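Local coordinates for diphosphomevalonate decarboxylase, putative (Trypanosoma brucei, PDB 2HKE), which probably catalyses the ATP-dependent decarboxylation of (R)-5-diphosphomevalonate to isopentenyl diphosphate, a precursor of isoprenoids and sterols, at residues H317-F322 with H351-F356; C187-G192 with F356-Q361. The protein carries 1 engineered substitution. All coordinates share one frame; numbering follows the deposited sequence.

How the contacts relate
Contacts 1 and 2 lie in the C-terminal domain, with centres about 10 Å apart. Phe356 belongs to both. One face of its ring meets Phe318 in contact 1, and the opposite face meets Ala188 in contact 2. Contact 2 pairs two neighbouring strands of the domain's mixed sheet. Contact 1 joins two loops near one end of that sheet; its centre is about 24 Å from the centre of the chain. A sulfate ion, probably from the crystallisation liquor, lies about 6 Å from the His351 side chain. Contact 2 touches the glycine-rich loop that binds ATP phosphates in GHMP relatives: Val189 meets Ala110 and Met358 meets Pro107.

Contact 1. Residues H317-F322 with H351-F356; sequences HFPTPF and HPKKPF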
loop_
_atom_site.group_PDB
_atom_site.type_symbol
_atom_site.label_atom_id
_atom_site.label_comp_id
_atom_site.label_asym_id
_atom_site.label_seq_id
_atom_site.Cartn_x
_atom_site.Cartn_y
_atom_site.Cartn_z
ATOM N N HIS A 317 17.083 -19.720 -1.471
ATOM C CA HIS A 317 17.895 -18.659 -2.056
ATOM C C HIS A 317 18.095 -17.525 -1.084
ATOM O O HIS A 317 19.122 -16.816 -1.116
ATOM C CB HIS A 317 17.190 -18.150 -3.330
ATOM C CG HIS A 317 17.030 -19.201 -4.383
ATOM N ND1 HIS A 317 16.007 -20.112 -4.382
ATOM C CD2 HIS A 317 17.778 -19.489 -5.462
ATOM C CE1 HIS A 317 16.126 -20.917 -5.417
ATOM N NE2 HIS A 317 17.208 -20.566 -6.080
ATOM N N PHE A 318 17.089 -17.282 -0.266
ATOM C CA PHE A 318 17.143 -16.239 0.781
ATOM C C PHE A 318 16.759 -16.853 2.129
ATOM O O PHE A 318 15.689 -16.590 2.651
ATOM C CB PHE A 318 16.192 -15.099 0.445
ATOM C CG PHE A 318 16.575 -14.308 -0.764
ATOM C CD1 PHE A 318 16.102 -14.650 -2.011
ATOM C CD2 PHE A 318 17.420 -13.217 -0.642
ATOM C CE1 PHE A 318 16.483 -13.905 -3.139
ATOM C CE2 PHE A 318 17.783 -12.458 -1.749
ATOM C CZ PHE A 318 17.304 -12.810 -2.996
ATOM N N PRO A 319 17.646 -17.692 2.716
ATOM C CA PRO A 319 17.289 -18.440 3.910
ATOM C C PRO A 319 17.019 -17.506 5.039
ATOM O O PRO A 319 17.891 -16.717 5.435
ATOM C CB PRO A 319 18.535 -19.305 4.174
ATOM C CG PRO A 319 19.289 -19.259 2.890
ATOM C CD PRO A 319 19.018 -17.986 2.267
ATOM N N THR A 320 15.802 -17.586 5.550
ATOM C CA THR A 320 15.298 -16.659 6.528
ATOM C C THR A 320 14.711 -17.442 7.717
ATOM O O THR A 320 13.846 -18.302 7.537
ATOM C CB THR A 320 14.188 -15.786 5.938
ATOM O OG1 THR A 320 14.670 -15.146 4.734
ATOM C CG2 THR A 320 13.678 -14.748 6.996
ATOM N N PRO A 321 15.144 -17.106 8.927
ATOM C CA PRO A 321 14.614 -17.847 10.088
ATOM C C PRO A 321 13.103 -17.630 10.290
ATOM O O PRO A 321 12.584 -16.537 10.000
ATOM C CB PRO A 321 15.424 -17.313 11.273
ATOM C CG PRO A 321 16.168 -16.127 10.802
ATOM C CD PRO A 321 16.106 -16.057 9.289
ATOM N N PHE A 322 12.407 -18.633 10.829
ATOM C CA PHE A 322 10.936 -18.527 10.984
ATOM C C PHE A 322 10.527 -17.455 11.953
ATOM O O PHE A 322 9.417 -16.893 11.859
ATOM C CB PHE A 322 10.300 -19.855 11.371
ATOM C CG PHE A 322 10.345 -20.857 10.288
ATOM C CD1 PHE A 322 9.660 -20.652 9.126
ATOM C CD2 PHE A 322 11.080 -22.029 10.424
ATOM C CE1 PHE A 322 9.694 -21.586 8.098
ATOM C CE2 PHE A 322 11.114 -22.957 9.406
ATOM C CZ PHE A 322 10.424 -22.731 8.244
ATOM N N HIS A 351 23.014 -15.806 -6.819
ATOM C CA HIS A 351 22.992 -14.609 -5.984
ATOM C C HIS A 351 23.436 -15.018 -4.591
ATOM O O HIS A 351 23.097 -16.131 -4.130
ATOM C CB HIS A 351 21.574 -13.989 -5.930
ATOM C CG HIS A 351 21.513 -12.669 -5.233
ATOM N ND1 HIS A 351 21.948 -11.508 -5.831
ATOM C CD2 HIS A 351 21.011 -12.302 -4.023
ATOM C CE1 HIS A 351 21.755 -10.489 -5.008
ATOM N NE2 HIS A 351 21.183 -10.941 -3.907
ATOM N N PRO A 352 24.187 -14.156 -3.894
ATOM C CA PRO A 352 24.542 -14.487 -2.514
ATOM C C PRO A 352 23.355 -14.779 -1.581
ATOM O O PRO A 352 22.362 -14.014 -1.582
ATOM C CB PRO A 352 25.239 -13.220 -2.031
ATOM C CG PRO A 352 25.779 -12.643 -3.261
ATOM C CD PRO A 352 24.761 -12.859 -4.300
ATOM N N LYS A 353 23.456 -15.854 -0.806
ATOM C CA LYS A 353 22.385 -16.182 0.142
ATOM C C LYS A 353 22.417 -15.228 1.326
ATOM O O LYS A 353 23.468 -14.972 1.955
ATOM C CB LYS A 353 22.464 -17.626 0.605
ATOM C CG LYS A 353 22.261 -18.634 -0.519
ATOM C CD LYS A 353 22.307 -20.030 0.032
ATOM C CE LYS A 353 22.185 -21.032 -1.044
ATOM N NZ LYS A 353 22.009 -22.384 -0.461
ATOM N N LYS A 354 21.243 -14.689 1.635
ATOM C CA LYS A 354 21.048 -13.860 2.815
ATOM C C LYS A 354 19.583 -13.924 3.210
ATOM O O LYS A 354 18.730 -14.225 2.389
ATOM C CB LYS A 354 21.467 -12.422 2.551
ATOM C CG LYS A 354 20.575 -11.736 1.479
ATOM C CD LYS A 354 21.075 -10.406 1.059
ATOM C CE LYS A 354 22.228 -10.496 0.082
ATOM N NZ LYS A 354 22.648 -9.085 -0.142
ATOM N N PRO A 355 19.284 -13.656 4.476
ATOM C CA PRO A 355 17.882 -13.658 4.874
ATOM C C PRO A 355 17.153 -12.409 4.377
ATOM O O PRO A 355 17.757 -11.340 4.191
ATOM C CB PRO A 355 17.952 -13.600 6.404
ATOM C CG PRO A 355 19.259 -12.966 6.692
ATOM C CD PRO A 355 20.190 -13.352 5.594
ATOM N N PHE A 356 15.844 -12.532 4.165
ATOM C CA PHE A 356 14.992 -11.336 4.165
ATOM C C PHE A 356 15.049 -10.691 5.540
ATOM O O PHE A 356 15.329 -11.362 6.566
ATOM C CB PHE A 356 13.532 -11.683 3.850
ATOM C CG PHE A 356 13.329 -12.409 2.545
ATOM C CD1 PHE A 356 13.953 -11.984 1.372
ATOM C CD2 PHE A 356 12.432 -13.477 2.475
ATOM C CE1 PHE A 356 13.752 -12.644 0.172
ATOM C CE2 PHE A 356 12.248 -14.166 1.227
ATOM C CZ PHE A 356 12.884 -13.709 0.103
HETATM O O HOH W 1 20.488 -17.118 -3.495
#
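Phe318 places its CB over one face of the Phe356 ring, 3.8 Å from the centroid, as a CH-pi contact. Phe356 CE1 in turn lies over a face of the Phe318 ring, 3.4 Å from Phe318 CG. The planes are 20° from parallel, but the rings are displaced and share little area. The Phe318 ring therefore reaches beyond Phe356 toward His351. There the planes meet obliquely, at 42°, and Phe318 CZ is 3.9 Å from His351 CD2. Lys354 O lies at the edge of the Phe318 ring, 3.5 Å from CD2.

Thr320 OG1 holds the backbone N-H of Phe356. It stands beside its own backbone N (chi1 -54°), which places the hydroxyl between two backbone groups. OG1 donates to Phe318 O at 2.7 Å, from above the carbonyl plane. It accepts from Phe356 N at 2.9 Å. One hydroxyl thus ties both loops together. At the other end, a water donates to His317 O and His351 O and bridges the backbones.

Asp268 of helix 267-283 accepts a hydrogen bond from His351 NE2 and forms a salt bridge with Lys354 NZ. Phe318 and Phe356 both rest on Met272 of the same helix. Phe318, His351 and Phe356 form an aromatic cluster that packs two loops of the GHMP-type C-terminal domain against this helix.

Contact 2. Residues C187-G192 with F356-Q361; sequences CAVLKG and FEMLLQ
Cys187 pairs with Leu360, and Ala188 with Leu359, where strands 183-189 and 358-363 run antiparallel in the mixed sheet of the GHMP-type C-terminal domain. The short strand segments lie at 165° to each other.

Four backbone hydrogen bonds join them. Cys187 and Leu360 exchange two; the one from Leu360 N to Cys187 O is 2.9 Å and nearly straight, at 172°. Further on, Val189 N donates to Met358 O at 3.0 Å. Val189 O, however, accepts from Glu357 N at 2.8 Å, one residue earlier. The regular pairing of Cys187 with Leu360 is therefore not continued at Val189. Outside the pair, Ala188 bonds through its backbone to Cys298, and Leu359 to Lys324 and Phe326, so both strands have a further neighbour.

Apolar packing occupies both faces. On one, Val189 CG2 meets Met358 CG at 3.5 Å, and Cys187 and Leu360 approach through their CB atoms. On the other, Ala188 CB sits directly over the centre of the Phe356 ring, 3.6 Å from its centroid, as a CH-pi contact. Leu190 lies alongside the same ring, and its CD2 reaches the ring edge at CD1. Leu359 CD1 packs against Ala188 CB at 4.1 Å. Leu359 and Phe356 also touch helix 307-317, through Val311 and Met315.

Charge plays a small part, at the exposed end. Glu357 bends at chi2 (-56°), which turns its carboxylate across the extended Lys191 chain. Lys191 CE comes to 3.3 Å from Glu357 OE2, while Lys191 NZ stays 4.5 Å from that oxygen, too far for a salt bridge.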
loop_
_atom_site.group_PDB
_atom_site.type_symbol
_atom_site.label_atom_id
_atom_site.label_comp_id
_atom_site.label_asym_id
_atom_site.label_seq_id
_atom_site.Cartn_x
_atom_site.Cartn_y
_atom_site.Cartn_z
ATOM N N CYS A 187 5.102 -10.058 1.502
ATOM C CA CYS A 187 6.103 -9.019 1.316
ATOM C C CYS A 187 7.441 -9.572 1.859
ATOM O O CYS A 187 7.563 -9.857 3.042
ATOM C CB CYS A 187 5.713 -7.769 2.010
ATOM S SG CYS A 187 6.876 -6.427 1.674
ATOM N N ALA A 188 8.397 -9.743 0.960
ATOM C CA ALA A 188 9.769 -10.065 1.311
ATOM C C ALA A 188 10.516 -8.738 1.507
ATOM O O ALA A 188 10.812 -7.996 0.538
ATOM C CB ALA A 188 10.411 -10.943 0.239
ATOM N N VAL A 189 10.687 -8.379 2.771
ATOM C CA VAL A 189 11.358 -7.173 3.137
ATOM C C VAL A 189 12.858 -7.270 2.935
ATOM O O VAL A 189 13.500 -8.177 3.450
ATOM C CB VAL A 189 10.959 -6.735 4.565
ATOM C CG1 VAL A 189 11.612 -5.453 4.947
ATOM C CG2 VAL A 189 9.434 -6.640 4.612
ATOM N N LEU A 190 13.379 -6.306 2.173
ATOM C CA LEU A 190 14.777 -6.209 1.818
ATOM C C LEU A 190 15.392 -4.906 2.326
ATOM O O LEU A 190 14.691 -3.914 2.546
ATOM C CB LEU A 190 14.953 -6.356 0.307
ATOM C CG LEU A 190 14.415 -7.649 -0.313
ATOM C CD1 LEU A 190 14.259 -7.564 -1.838
ATOM C CD2 LEU A 190 15.300 -8.819 0.123
ATOM N N LYS A 191 16.719 -4.886 2.475
ATOM C CA LYS A 191 17.376 -3.662 2.909
ATOM C C LYS A 191 17.218 -2.646 1.799
ATOM O O LYS A 191 17.280 -2.983 0.629
ATOM C CB LYS A 191 18.823 -3.907 3.306
ATOM C CG LYS A 191 18.961 -4.609 4.645
ATOM C CD LYS A 191 20.424 -4.890 5.035
ATOM C CE LYS A 191 20.563 -6.105 5.995
ATOM N NZ LYS A 191 22.020 -6.518 6.134
ATOM N N GLY A 192 17.012 -1.388 2.155
ATOM C CA GLY A 192 16.791 -0.361 1.181
ATOM C C GLY A 192 18.059 0.053 0.459
ATOM O O GLY A 192 19.191 -0.247 0.887
ATOM N N PHE A 356 15.844 -12.532 4.165
ATOM C CA PHE A 356 14.992 -11.336 4.165
ATOM C C PHE A 356 15.049 -10.691 5.540
ATOM O O PHE A 356 15.329 -11.362 6.566
ATOM C CB PHE A 356 13.532 -11.683 3.850
ATOM C CG PHE A 356 13.329 -12.409 2.545
ATOM C CD1 PHE A 356 13.953 -11.984 1.372
ATOM C CD2 PHE A 356 12.432 -13.477 2.475
ATOM C CE1 PHE A 356 13.752 -12.644 0.172
ATOM C CE2 PHE A 356 12.248 -14.166 1.227
ATOM C CZ PHE A 356 12.884 -13.709 0.103
ATOM N N GLU A 357 14.727 -9.407 5.594
ATOM C CA GLU A 357 14.586 -8.741 6.877
ATOM C C GLU A 357 13.363 -9.339 7.582
ATOM O O GLU A 357 13.345 -9.494 8.788
ATOM C CB GLU A 357 14.438 -7.254 6.695
ATOM C CG GLU A 357 15.574 -6.590 5.998
ATOM C CD GLU A 357 16.896 -6.861 6.723
ATOM O OE1 GLU A 357 17.069 -6.305 7.839
ATOM O OE2 GLU A 357 17.705 -7.664 6.198
ATOM N N MET A 358 12.342 -9.683 6.803
ATOM C CA MET A 358 11.172 -10.360 7.316
ATOM C C MET A 358 10.372 -10.801 6.124
ATOM O O MET A 358 10.593 -10.325 5.019
ATOM C CB MET A 358 10.308 -9.442 8.186
ATOM C CG MET A 358 9.232 -8.694 7.467
ATOM S SD MET A 358 8.187 -7.806 8.654
ATOM C CE MET A 358 9.486 -6.736 9.073
ATOM N N LEU A 359 9.462 -11.718 6.363
ATOM C CA LEU A 359 8.527 -12.186 5.340
ATOM C C LEU A 359 7.118 -12.145 5.885
ATOM O O LEU A 359 6.799 -12.887 6.819
ATOM C CB LEU A 359 8.847 -13.613 4.916
ATOM C CG LEU A 359 7.956 -14.214 3.834
ATOM C CD1 LEU A 359 8.100 -13.435 2.526
ATOM C CD2 LEU A 359 8.289 -15.680 3.610
ATOM N N LEU A 360 6.303 -11.268 5.298
ATOM C CA LEU A 360 4.935 -11.013 5.744
ATOM C C LEU A 360 4.026 -11.822 4.865
ATOM O O LEU A 360 4.311 -11.929 3.701
ATOM C CB LEU A 360 4.607 -9.539 5.537
ATOM C CG LEU A 360 3.232 -9.010 5.884
ATOM C CD1 LEU A 360 2.820 -9.339 7.371
ATOM C CD2 LEU A 360 3.199 -7.528 5.608
ATOM N N GLN A 361 2.989 -12.435 5.422
ATOM C CA GLN A 361 1.927 -13.019 4.601
ATOM C C GLN A 361 0.595 -12.462 5.028
ATOM O O GLN A 361 0.352 -12.285 6.205
ATOM C CB GLN A 361 1.969 -14.552 4.631
ATOM C CG GLN A 361 0.763 -15.277 3.973
ATOM C CD GLN A 361 -0.441 -15.377 4.875
ATOM O OE1 GLN A 361 -0.298 -15.467 6.083
ATOM N NE2 GLN A 361 -1.654 -15.395 4.282
#